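Local atomic coordinates of neutral ceramidase (Pseudomonas aeruginosa, PDB entry 2ZWS), a protein that catalyses hydrolysis of the N-acyl linkage of ceramides to sphingosine and free fatty acid, and also the reverse synthesis, as a zinc-dependent secreted enzyme. Residues R422-A427 with D481-L486; N212-P217 with N264-T269; G356-G361 with T375-T380. All coordinates share one frame; numbering follows the deposited sequence. Where two conformers were deposited one is given.

Contact 1 (R422-A427 with D481-L486); sequences RAVQAA and DMAVAL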
loop_
_atom_site.group_PDB
_atom_site.type_symbol
_atom_site.label_atom_id
_atom_site.label_comp_id
_atom_site.label_asym_id
_atom_site.label_seq_id
_atom_site.Cartn_x
_atom_site.Cartn_y
_atom_site.Cartn_z
ATOM N N ARG A 422 -7.496 -15.217 -17.234
ATOM C CA ARG A 422 -7.809 -16.047 -18.411
ATOM C C ARG A 422 -9.297 -16.039 -18.716
ATOM O O ARG A 422 -9.711 -15.934 -19.873
ATOM C CB ARG A 422 -7.376 -17.494 -18.184
ATOM C CG ARG A 422 -5.887 -17.723 -18.264
ATOM C CD ARG A 422 -5.523 -19.133 -17.832
ATOM N NE ARG A 422 -4.088 -19.316 -17.969
ATOM C CZ ARG A 422 -3.382 -20.284 -17.404
ATOM N NH1 ARG A 422 -3.965 -21.185 -16.621
ATOM N NH2 ARG A 422 -2.076 -20.328 -17.617
ATOM N N ALA A 423 -10.097 -16.208 -17.663
ATOM C CA ALA A 423 -11.549 -16.318 -17.822
ATOM C C ALA A 423 -12.128 -14.991 -18.317
ATOM O O ALA A 423 -12.990 -14.961 -19.200
ATOM C CB ALA A 423 -12.181 -16.736 -16.529
ATOM N N VAL A 424 -11.644 -13.885 -17.746
ATOM C CA VAL A 424 -12.070 -12.556 -18.157
ATOM C C VAL A 424 -11.610 -12.222 -19.580
ATOM O O VAL A 424 -12.407 -11.709 -20.382
ATOM C CB VAL A 424 -11.617 -11.491 -17.145
ATOM C CG1 VAL A 424 -11.760 -10.044 -17.724
ATOM C CG2 VAL A 424 -12.385 -11.659 -15.834
ATOM N N GLN A 425 -10.356 -12.529 -19.912
ATOM C CA GLN A 425 -9.893 -12.309 -21.284
ATOM C C GLN A 425 -10.749 -13.100 -22.294
ATOM O O GLN A 425 -11.086 -12.578 -23.363
ATOM C CB GLN A 425 -8.393 -12.631 -21.434
ATOM C CG GLN A 425 -7.855 -12.459 -22.878
ATOM C CD GLN A 425 -7.980 -11.044 -23.397
ATOM O OE1 GLN A 425 -7.244 -10.141 -22.989
ATOM N NE2 GLN A 425 -8.912 -10.844 -24.308
ATOM N N ALA A 426 -11.109 -14.336 -21.959
ATOM C CA ALA A 426 -11.968 -15.127 -22.866
ATOM C C ALA A 426 -13.331 -14.455 -23.053
ATOM O O ALA A 426 -13.821 -14.356 -24.175
ATOM C CB ALA A 426 -12.104 -16.587 -22.372
ATOM N N ALA A 427 -13.923 -13.966 -21.966
ATOM C CA ALA A 427 -15.220 -13.307 -22.019
ATOM C C ALA A 427 -15.158 -11.953 -22.721
ATOM O O ALA A 427 -16.125 -11.534 -23.361
ATOM C CB ALA A 427 -15.809 -13.162 -20.617
ATOM N N ASP A 481 -18.891 -12.517 -14.777
ATOM C CA ASP A 481 -20.218 -11.924 -14.948
ATOM C C ASP A 481 -20.109 -10.406 -15.207
ATOM O O ASP A 481 -20.817 -9.855 -16.062
ATOM C CB ASP A 481 -21.134 -12.253 -13.756
ATOM C CG ASP A 481 -21.585 -13.728 -13.734
ATOM O OD1 ASP A 481 -21.289 -14.468 -14.702
ATOM O OD2 ASP A 481 -22.250 -14.140 -12.750
ATOM N N MET A 482 -19.180 -9.743 -14.507
ATOM C CA MET A 482 -18.973 -8.303 -14.699
ATOM C C MET A 482 -18.422 -8.029 -16.096
ATOM O O MET A 482 -18.856 -7.093 -16.757
ATOM C CB MET A 482 -18.033 -7.750 -13.628
ATOM C CG MET A 482 -17.835 -6.237 -13.775
ATOM S SD MET A 482 -17.098 -5.556 -12.270
ATOM C CE MET A 482 -18.525 -5.567 -11.169
ATOM N N ALA A 483 -17.489 -8.868 -16.554
ATOM C CA ALA A 483 -16.892 -8.713 -17.889
ATOM C C ALA A 483 -17.970 -8.867 -18.969
ATOM O O ALA A 483 -17.983 -8.138 -19.969
ATOM C CB ALA A 483 -15.782 -9.759 -18.105
ATOM N N VAL A 484 -18.852 -9.850 -18.789
ATOM C CA VAL A 484 -19.957 -10.062 -19.730
ATOM C C VAL A 484 -20.889 -8.854 -19.737
ATOM O O VAL A 484 -21.269 -8.373 -20.808
ATOM C CB VAL A 484 -20.728 -11.347 -19.389
ATOM C CG1 VAL A 484 -22.084 -11.427 -20.179
ATOM C CG2 VAL A 484 -19.855 -12.576 -19.700
ATOM N N ALA A 485 -21.234 -8.335 -18.556
ATOM C CA ALA A 485 -22.026 -7.087 -18.504
ATOM C C ALA A 485 -21.386 -5.918 -19.285
ATOM O O ALA A 485 -22.062 -5.222 -20.037
ATOM C CB ALA A 485 -22.306 -6.692 -17.053
ATOM N N LEU A 486 -20.082 -5.699 -19.085
ATOM C CA LEU A 486 -19.345 -4.696 -19.876
ATOM C C LEU A 486 -19.472 -4.964 -21.362
ATOM O O LEU A 486 -19.767 -4.057 -22.140
ATOM C CB LEU A 486 -17.857 -4.699 -19.494
ATOM C CG LEU A 486 -17.488 -3.722 -18.400
ATOM C CD1 LEU A 486 -16.185 -4.145 -17.740
ATOM C CD2 LEU A 486 -17.416 -2.302 -18.925
#
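A427 O accepts a hydrogen bond from NH1 of R487, the residue that follows 481-486, while the methyl group of A427 packs against A483 and V484. Polar and apolar ties thus join helices 414-428 and 471-488, a nearly parallel pair crossing at -20° with 9.0 Å between the axes of the two segments. The pair lies on one face of a mixed four-stranded sheet: V424 touches M397, E404 and L406, and L486 reaches M397 and E404 from the neighbouring helix.

Between the segments the packing is purely aliphatic and moderately spaced. A483 provides the central methyl, its CB 4.1 Å from CG1 of V424 and 4.2 Å from CB of A427, so that two residues one turn apart on the first helix share a single small side chain on the second. V424 sets CG1 anti to its backbone N (chi1 166°), which brings this branch to A483. The methyls of A427 and A483 meet directly, flanked by CG1 of V424 and CG2 of V484.

At the start of 481-486, D481 forms a salt bridge with R310, and Q425 NE2 bonds to I433 O, so their polar ends serve other parts of the fold. At the more open margin, CG2 of V484, anti to its carbonyl carbon, lies 4.2 Å from CB of A427.

Contact 2 (N212-P217 with N264-T269); sequences NHLISP and NEFDNT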
loop_
_atom_site.group_PDB
_atom_site.type_symbol
_atom_site.label_atom_id
_atom_site.label_comp_id
_atom_site.label_asym_id
_atom_site.label_seq_id
_atom_site.Cartn_x
_atom_site.Cartn_y
_atom_site.Cartn_z
ATOM N N ASN A 212 11.831 -4.134 12.077
ATOM C CA ASN A 212 11.989 -2.731 11.753
ATOM C C ASN A 212 10.855 -1.908 12.355
ATOM O O ASN A 212 9.696 -2.337 12.349
ATOM C CB ASN A 212 11.989 -2.551 10.238
ATOM C CG ASN A 212 11.719 -1.109 9.841
ATOM O OD1 ASN A 212 12.531 -0.223 10.069
ATOM N ND2 ASN A 212 10.549 -0.878 9.257
ATOM N N HIS A 213 11.187 -0.708 12.827
ATOM C CA HIS A 213 10.178 0.148 13.439
ATOM C C HIS A 213 9.999 1.465 12.706
ATOM O O HIS A 213 9.154 2.281 13.096
ATOM C CB HIS A 213 10.532 0.378 14.905
ATOM C CG HIS A 213 10.447 -0.862 15.744
ATOM N ND1 HIS A 213 11.532 -1.679 15.978
ATOM C CD2 HIS A 213 9.417 -1.401 16.432
ATOM C CE1 HIS A 213 11.163 -2.688 16.755
ATOM N NE2 HIS A 213 9.885 -2.544 17.043
ATOM N N LEU A 214 10.768 1.677 11.631
ATOM C CA LEU A 214 10.634 2.920 10.871
ATOM C C LEU A 214 9.578 2.782 9.782
ATOM O O LEU A 214 9.522 1.762 9.090
ATOM C CB LEU A 214 11.951 3.281 10.195
ATOM C CG LEU A 214 13.146 3.510 11.131
ATOM C CD1 LEU A 214 14.343 3.969 10.297
ATOM C CD2 LEU A 214 12.847 4.509 12.257
ATOM N N ILE A 215 8.750 3.813 9.629
ATOM C CA ILE A 215 7.774 3.830 8.542
ATOM C C ILE A 215 8.491 3.767 7.222
ATOM O O ILE A 215 9.472 4.478 6.986
ATOM C CB ILE A 215 6.870 5.078 8.622
ATOM C CG1 ILE A 215 5.943 4.926 9.823
ATOM C CG2 ILE A 215 6.087 5.260 7.321
ATOM C CD1 ILE A 215 4.984 6.107 10.059
ATOM N N SER A 216 7.998 2.889 6.347
ATOM C CA SER A 216 8.613 2.760 5.034
ATOM C C SER A 216 7.599 2.205 4.037
ATOM O O SER A 216 6.782 1.355 4.385
ATOM C CB SER A 216 9.803 1.792 5.100
ATOM O OG SER A 216 10.283 1.482 3.799
ATOM N N PRO A 217 7.661 2.688 2.795
ATOM C CA PRO A 217 6.849 2.133 1.718
ATOM C C PRO A 217 7.512 0.909 1.052
ATOM O O PRO A 217 6.987 0.404 0.044
ATOM C CB PRO A 217 6.762 3.303 0.742
ATOM C CG PRO A 217 8.135 3.965 0.855
ATOM C CD PRO A 217 8.465 3.835 2.334
ATOM N N ASN A 264 21.152 -6.847 5.734
ATOM C CA ASN A 264 20.698 -5.474 5.755
ATOM C C ASN A 264 19.370 -5.343 5.004
ATOM O O ASN A 264 19.306 -5.442 3.772
ATOM C CB ASN A 264 21.792 -4.538 5.211
ATOM C CG ASN A 264 21.529 -3.075 5.532
ATOM O OD1 ASN A 264 22.382 -2.359 6.082
ATOM N ND2 ASN A 264 20.361 -2.625 5.201
ATOM N N GLU A 265 18.303 -5.129 5.767
ATOM C CA GLU A 265 16.964 -4.998 5.177
ATOM C C GLU A 265 16.809 -3.740 4.302
ATOM O O GLU A 265 16.028 -3.744 3.339
ATOM C CB GLU A 265 15.883 -5.081 6.263
ATOM C CG GLU A 265 16.036 -4.032 7.346
ATOM C CD GLU A 265 15.147 -4.230 8.567
ATOM O OE1 GLU A 265 15.525 -3.693 9.631
ATOM O OE2 GLU A 265 14.077 -4.873 8.479
ATOM N N PHE A 266 17.527 -2.678 4.632
ATOM C CA PHE A 266 17.508 -1.502 3.777
ATOM C C PHE A 266 18.144 -1.807 2.421
ATOM O O PHE A 266 17.607 -1.406 1.390
ATOM C CB PHE A 266 18.226 -0.324 4.444
ATOM C CG PHE A 266 17.575 0.129 5.728
ATOM C CD1 PHE A 266 18.061 -0.310 6.955
ATOM C CD2 PHE A 266 16.493 1.002 5.712
ATOM C CE1 PHE A 266 17.460 0.122 8.153
ATOM C CE2 PHE A 266 15.891 1.441 6.892
ATOM C CZ PHE A 266 16.362 0.997 8.114
ATOM N N ASP A 267 19.291 -2.491 2.426
ATOM C CA ASP A 267 19.929 -2.910 1.167
ATOM C C ASP A 267 18.963 -3.783 0.356
ATOM O O ASP A 267 18.873 -3.633 -0.878
ATOM C CB ASP A 267 21.203 -3.734 1.426
ATOM C CG ASP A 267 22.366 -2.908 1.957
ATOM O OD1 ASP A 267 22.301 -1.657 1.942
ATOM O OD2 ASP A 267 23.376 -3.519 2.374
ATOM N N ASN A 268 18.282 -4.703 1.039
ATOM C CA ASN A 268 17.328 -5.631 0.375
ATOM C C ASN A 268 16.165 -4.858 -0.247
ATOM O O ASN A 268 15.754 -5.133 -1.369
ATOM C CB ASN A 268 16.764 -6.675 1.339
ATOM C CG ASN A 268 17.827 -7.613 1.914
ATOM O OD1 ASN A 268 17.549 -8.337 2.897
ATOM N ND2 ASN A 268 19.002 -7.659 1.303
ATOM N N THR A 269 15.639 -3.890 0.501
ATOM C CA THR A 269 14.533 -3.047 0.031
ATOM C C THR A 269 14.930 -2.294 -1.238
ATOM O O THR A 269 14.180 -2.266 -2.231
ATOM C CB THR A 269 14.108 -2.043 1.144
ATOM O OG1 THR A 269 13.608 -2.766 2.272
ATOM C CG2 THR A 269 13.026 -1.111 0.646
HETATM O O HOH W 1 15.026 -0.760 10.996
#
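The ring of F266 meets L214 at its edge, near the ring plane, with CD1 of L214 4.2 Å from CZ of F266. H37, a magnesium ligand, makes an edge-to-face contact with the same ring, so F266 is a second-shell neighbour of the metal site. The two segments bring the start of helix 265-286 against an Asx turn at N212, which leads into the short strand 214-215 at the border of a six-stranded mixed sheet.

The second flat group is the amide of N212, which grips L214 twice. OD1 of N212 takes the backbone N of L214 at 3.0 Å, the donor standing 54° out of the carbonyl plane. ND2 of N212 gives a 2.8 Å bond to L214 O, here in the carbonyl plane and on a lone pair. Both ends of the amide are thereby engaged, which fixes its rotation.

The carboxylate of E265 lies beside the aliphatic CB of N212, with OE2 3.6 Å from that carbon. Its chi1 of 58° sets CG between the backbone N and carbonyl carbon, and the chain then runs extended to the turn. The hydrogen bond of OE2 is to the backbone N of T209, while its approach to N212 CB is plain packing. A water bridges the segments, donating to OD1 of N212 at 2.7 Å and, over a longer 3.3 Å, to OE1 of E265. Within the first helical turn, E265 O is held from opposite faces of its plane by T269 N at 2.9 Å and T269 OG1 at 2.8 Å.

Contact 3 (G356-G361 with T375-T380); sequences GGLLTG and TILADT
Apolar packing joins L358, in the loop between helices 350-354 and 365-370, to L377 and A378 of the short strand 376-378. CD1 of L358 rests 3.9 Å from CB of A378, while its other branch, CD2, approaches CD1 of L377 at a looser 4.4 Å. With CG anti to the backbone N (chi1 -175°), the leucine extends across to the strand, CD1 serving A378 CB and L377 O and CD2 the L377 side chain.

Against the polar backbone, CD1 of L358 also lies 3.6 Å from L377 O, a van der Waals contact. This carbonyl belongs to a classic beta bulge, in which L377 and A378 both face I326 of the antiparallel partner strand 326-327, and the chain turns a corner at L377.

No hydrogen bond crosses the contact: T360 OG1 donates to G361 O at 2.7 Å within the loop, whereas T380 OG1 and T375 OG1 bond outside both segments, to T389 OG1 and T328 OG1.

L358 and L377 are both exposed, and a glycerol, probably from the crystallisation liquor, lies about 4 Å from the L358 side chain. The loop is thus held to the bulge by dispersion and partial desolvation of these two leucines.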
loop_
_atom_site.group_PDB
_atom_site.type_symbol
_atom_site.label_atom_id
_atom_site.label_comp_id
_atom_site.label_asym_id
_atom_site.label_seq_id
_atom_site.Cartn_x
_atom_site.Cartn_y
_atom_site.Cartn_z
ATOM N N GLY A 356 -13.959 -11.074 23.168
ATOM C CA GLY A 356 -14.309 -12.475 23.458
ATOM C C GLY A 356 -13.414 -13.482 24.186
ATOM O O GLY A 356 -13.921 -14.159 25.058
ATOM N N GLY A 357 -12.140 -13.658 23.827
ATOM C CA GLY A 357 -11.577 -13.358 22.539
ATOM C C GLY A 357 -11.537 -14.642 21.725
ATOM O O GLY A 357 -12.509 -14.967 21.064
ATOM N N LEU A 358 -10.426 -15.377 21.785
ATOM C CA LEU A 358 -10.257 -16.611 20.973
ATOM C C LEU A 358 -10.916 -17.829 21.634
ATOM O O LEU A 358 -10.528 -18.200 22.742
ATOM C CB LEU A 358 -8.782 -16.892 20.642
ATOM C CG LEU A 358 -8.528 -18.085 19.708
ATOM C CD1 LEU A 358 -8.980 -17.795 18.274
ATOM C CD2 LEU A 358 -7.064 -18.512 19.747
ATOM N N LEU A 359 -11.881 -18.434 20.922
ATOM C CA LEU A 359 -12.777 -19.489 21.438
ATOM C C LEU A 359 -14.068 -18.899 22.045
ATOM O O LEU A 359 -14.204 -17.674 22.161
ATOM C CB LEU A 359 -12.059 -20.452 22.399
ATOM C CG LEU A 359 -11.246 -21.578 21.742
ATOM C CD1 LEU A 359 -9.735 -21.357 21.880
ATOM C CD2 LEU A 359 -11.660 -22.959 22.276
ATOM N N THR A 360 -15.047 -19.731 22.423
ATOM C CA THR A 360 -14.997 -21.197 22.404
ATOM C C THR A 360 -15.822 -21.868 21.301
ATOM O O THR A 360 -17.041 -21.690 21.221
ATOM C CB THR A 360 -15.309 -21.812 23.821
ATOM O OG1 THR A 360 -15.590 -23.210 23.692
ATOM C CG2 THR A 360 -16.499 -21.120 24.501
ATOM N N GLY A 361 -15.119 -22.607 20.437
ATOM C CA GLY A 361 -15.723 -23.599 19.539
ATOM C C GLY A 361 -15.901 -24.869 20.366
ATOM O O GLY A 361 -15.612 -24.846 21.568
ATOM N N THR A 375 -8.725 -26.700 9.175
ATOM C CA THR A 375 -9.011 -26.917 10.587
ATOM C C THR A 375 -9.169 -25.544 11.222
ATOM O O THR A 375 -8.237 -24.729 11.313
ATOM C CB THR A 375 -8.012 -27.838 11.320
ATOM O OG1 THR A 375 -6.777 -27.166 11.554
ATOM C CG2 THR A 375 -7.767 -29.109 10.514
ATOM N N ILE A 376 -10.404 -25.268 11.603
ATOM C CA ILE A 376 -10.765 -23.922 12.031
ATOM C C ILE A 376 -10.067 -23.530 13.330
ATOM O O ILE A 376 -10.144 -24.254 14.332
ATOM C CB ILE A 376 -12.294 -23.774 12.151
ATOM C CG1 ILE A 376 -12.941 -23.928 10.767
ATOM C CG2 ILE A 376 -12.644 -22.453 12.818
ATOM C CD1 ILE A 376 -14.449 -24.056 10.774
ATOM N N LEU A 377 -9.372 -22.391 13.287
ATOM C CA LEU A 377 -8.787 -21.775 14.462
ATOM C C LEU A 377 -9.719 -20.710 15.041
ATOM O O LEU A 377 -9.906 -20.620 16.268
ATOM C CB LEU A 377 -7.429 -21.154 14.114
ATOM C CG LEU A 377 -6.715 -20.348 15.209
ATOM C CD1 LEU A 377 -6.305 -21.238 16.382
ATOM C CD2 LEU A 377 -5.507 -19.638 14.634
ATOM N N ALA A 378 -10.285 -19.892 14.156
ATOM C CA ALA A 378 -11.194 -18.821 14.570
ATOM C C ALA A 378 -12.356 -18.712 13.604
ATOM O O ALA A 378 -12.159 -18.607 12.396
ATOM C CB ALA A 378 -10.454 -17.482 14.686
ATOM N N ASP A 379 -13.566 -18.750 14.154
ATOM C CA ASP A 379 -14.787 -18.580 13.380
ATOM C C ASP A 379 -15.109 -17.088 13.388
ATOM O O ASP A 379 -15.843 -16.609 14.246
ATOM C CB ASP A 379 -15.931 -19.393 14.017
ATOM C CG ASP A 379 -17.283 -19.158 13.336
ATOM O OD1 ASP A 379 -17.370 -18.281 12.447
ATOM O OD2 ASP A 379 -18.280 -19.847 13.709
ATOM N N THR A 380 -14.542 -16.370 12.428
ATOM C CA THR A 380 -14.620 -14.885 12.416
ATOM C C THR A 380 -15.988 -14.381 11.944
ATOM O O THR A 380 -16.471 -13.333 12.389
ATOM C CB THR A 380 -13.484 -14.267 11.542
ATOM O OG1 THR A 380 -13.548 -14.827 10.229
ATOM C CG2 THR A 380 -12.123 -14.563 12.147
#

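Overall arrangement
The three contacts are widely separated and do not touch: centres lie 39 Å apart for contacts 1 and 2, 37 Å for contacts 1 and 3, and 34 Å for contacts 2 and 3. Contacts 1 and 2 fall on opposite sides of the chain's centre. Contact 2 is the one beside a metal site, the L214 side chain being about 8 Å from the magnesium ion, which H37 binds together with D579, D581 and T584. Contact 1 is remote from the annotated sites, although a bound palmitic acid comes within about 10 Å of the V484 side chain. Contact 3 also lies away from them, including the zinc site of H97, H204, E411 and Y448.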